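Tannase (Lactobacillus plantarum, PDB 3WA7) probably hydrolyses the galloyl ester bonds of tannins, releasing gallic acid, as a tannase with an alpha/beta-hydrolase fold. Local coordinates at residues D195-V200 with Q406-W411. Numbering follows the deposited sequence.
Sequences DDIFAV and QVAKHW
Val200 lies over one face of the Trp411 indole, its CG2 3.9 Å from the centroid of the six-membered ring and nearly on the ring normal, a CH-pi contact. The pair illustrates how neighbouring parallel strands of an alpha/beta-hydrolase sheet enter side by side: 199-203 and 410-414 are adjacent in the central sheet, although some two hundred residues separate them in sequence. With CG1 anti to the backbone N (chi1 171°), Val200 also brings CB and CG1 against Trp411 CE3. On this face of the sheet, helix 164-174 packs against both residues through Ser169, Ala170 and Ala174. The indole is fixed further by its own segment, where Trp411 NE1 donates to Ala408 O at 2.9 Å from above the carbonyl plane. A leucine in place of Trp411 would probably leave Ala408 O without this donor and Val200 without a flat surface to lie on.

The other face of the sheet carries Ala199 and His410, near helix 457-468. Here the His410 imidazole reaches over the Phe198 ring, His410 CD2 standing 3.6 Å above the phenyl plane and offset toward the rim, with the two planes inclined at 56°. Before the strands join, water bridges the gap: one molecule donates to Phe198 O and accepts from Lys409 N, and another links Ile197 N to Gln406 O. Farther out, Asp196 OD2 and Gln406 OE1 do not bond each other but share Asn177 ND2, and Lys144 pairs with the carboxylate. Direct backbone pairing begins where Val200 N donates to His410 O, 2.9 Å away with an N-H...O angle of 160°.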
loop_
_atom_site.group_PDB
_atom_site.type_symbol
_atom_site.label_atom_id
_atom_site.label_comp_id
_atom_site.label_asym_id
_atom_site.label_seq_id
_atom_site.Cartn_x
_atom_site.Cartn_y
_atom_site.Cartn_z
ATOM N N ASP A 195 12.540 12.331 -7.379
ATOM C CA ASP A 195 11.479 11.334 -7.266
ATOM C C ASP A 195 10.451 11.652 -6.178
ATOM O O ASP A 195 9.669 10.787 -5.782
ATOM C CB ASP A 195 12.065 9.926 -7.049
ATOM C CG ASP A 195 13.016 9.855 -5.873
ATOM O OD1 ASP A 195 12.622 10.253 -4.757
ATOM O OD2 ASP A 195 14.159 9.386 -6.068
ATOM N N ASP A 196 10.452 12.891 -5.694
ATOM C CA ASP A 196 9.471 13.296 -4.697
ATOM C C ASP A 196 8.172 13.477 -5.477
ATOM O O ASP A 196 8.198 13.849 -6.653
ATOM C CB ASP A 196 9.886 14.612 -4.021
ATOM C CG ASP A 196 10.024 15.760 -5.002
ATOM O OD1 ASP A 196 9.157 16.660 -4.996
ATOM O OD2 ASP A 196 11.000 15.761 -5.780
ATOM N N ILE A 197 7.040 13.196 -4.842
ATOM C CA ILE A 197 5.759 13.316 -5.525
ATOM C C ILE A 197 4.801 14.282 -4.841
ATOM O O ILE A 197 5.074 14.785 -3.750
ATOM C CB ILE A 197 5.084 11.937 -5.671
ATOM C CG1 ILE A 197 4.841 11.322 -4.290
ATOM C CG2 ILE A 197 5.965 11.025 -6.531
ATOM C CD1 ILE A 197 4.151 9.968 -4.331
ATOM N N PHE A 198 3.671 14.523 -5.494
ATOM C CA PHE A 198 2.655 15.451 -5.007
ATOM C C PHE A 198 1.697 14.889 -3.956
ATOM O O PHE A 198 1.430 15.536 -2.944
ATOM C CB PHE A 198 1.849 15.973 -6.200
ATOM C CG PHE A 198 0.749 16.930 -5.825
ATOM C CD1 PHE A 198 1.047 18.198 -5.340
ATOM C CD2 PHE A 198 -0.585 16.569 -5.989
ATOM C CE1 PHE A 198 0.027 19.101 -5.025
ATOM C CE2 PHE A 198 -1.615 17.465 -5.676
ATOM C CZ PHE A 198 -1.305 18.733 -5.195
ATOM N N ALA A 199 1.173 13.695 -4.197
ATOM C CA ALA A 199 0.227 13.108 -3.256
ATOM C C ALA A 199 0.283 11.594 -3.242
ATOM O O ALA A 199 0.739 10.962 -4.199
ATOM C CB ALA A 199 -1.186 13.574 -3.590
ATOM N N VAL A 200 -0.202 11.022 -2.147
ATOM C CA VAL A 200 -0.209 9.581 -1.959
ATOM C C VAL A 200 -1.604 9.017 -1.723
ATOM O O VAL A 200 -2.352 9.523 -0.886
ATOM C CB VAL A 200 0.645 9.175 -0.726
ATOM C CG1 VAL A 200 0.441 7.693 -0.404
ATOM C CG2 VAL A 200 2.110 9.457 -0.985
ATOM N N GLN A 406 12.108 14.586 1.082
ATOM C CA GLN A 406 11.099 15.598 0.812
ATOM C C GLN A 406 9.803 14.790 0.742
ATOM O O GLN A 406 9.611 13.971 -0.155
ATOM C CB GLN A 406 11.430 16.326 -0.499
ATOM C CG GLN A 406 12.712 17.158 -0.361
ATOM C CD GLN A 406 13.198 17.779 -1.656
ATOM O OE1 GLN A 406 13.433 17.083 -2.639
ATOM N NE2 GLN A 406 13.365 19.098 -1.654
ATOM N N VAL A 407 8.938 15.016 1.726
ATOM C CA VAL A 407 7.680 14.286 1.876
ATOM C C VAL A 407 6.462 14.893 1.183
ATOM O O VAL A 407 6.237 16.100 1.254
ATOM C CB VAL A 407 7.356 14.123 3.386
ATOM C CG1 VAL A 407 6.124 13.248 3.580
ATOM C CG2 VAL A 407 8.563 13.526 4.112
ATOM N N ALA A 408 5.676 14.047 0.520
ATOM C CA ALA A 408 4.460 14.505 -0.151
ATOM C C ALA A 408 3.600 15.192 0.908
ATOM O O ALA A 408 3.548 14.746 2.053
ATOM C CB ALA A 408 3.708 13.318 -0.752
ATOM N N LYS A 409 2.920 16.269 0.532
ATOM C CA LYS A 409 2.106 16.997 1.496
ATOM C C LYS A 409 0.658 16.525 1.622
ATOM O O LYS A 409 -0.033 16.897 2.571
ATOM C CB LYS A 409 2.129 18.492 1.160
ATOM C CG LYS A 409 3.532 19.093 1.115
ATOM C CD LYS A 409 4.288 18.845 2.422
ATOM C CE LYS A 409 5.723 19.351 2.341
ATOM N NZ LYS A 409 6.474 19.118 3.607
ATOM N N HIS A 410 0.209 15.690 0.691
ATOM C CA HIS A 410 -1.179 15.222 0.694
ATOM C C HIS A 410 -1.297 13.704 0.684
ATOM O O HIS A 410 -0.743 13.037 -0.194
ATOM C CB HIS A 410 -1.897 15.800 -0.526
ATOM C CG HIS A 410 -1.635 17.258 -0.735
ATOM N ND1 HIS A 410 -2.126 18.231 0.108
ATOM C CD2 HIS A 410 -0.893 17.906 -1.665
ATOM C CE1 HIS A 410 -1.696 19.416 -0.292
ATOM N NE2 HIS A 410 -0.947 19.246 -1.365
ATOM N N TRP A 411 -2.055 13.170 1.643
ATOM C CA TRP A 411 -2.234 11.725 1.780
ATOM C C TRP A 411 -3.686 11.271 1.921
ATOM O O TRP A 411 -4.484 11.913 2.606
ATOM C CB TRP A 411 -1.482 11.216 3.018
ATOM C CG TRP A 411 -0.018 11.489 3.017
ATOM C CD1 TRP A 411 0.587 12.713 3.057
ATOM C CD2 TRP A 411 1.036 10.523 2.943
ATOM N NE1 TRP A 411 1.952 12.566 3.007
ATOM C CE2 TRP A 411 2.255 11.233 2.937
ATOM C CE3 TRP A 411 1.069 9.124 2.883
ATOM C CZ2 TRP A 411 3.501 10.592 2.871
ATOM C CZ3 TRP A 411 2.307 8.484 2.817
ATOM C CH2 TRP A 411 3.506 9.223 2.811
HETATM O O HOH W 1 7.886 12.556 -1.941
HETATM O O HOH W 2 3.011 17.597 -2.124
#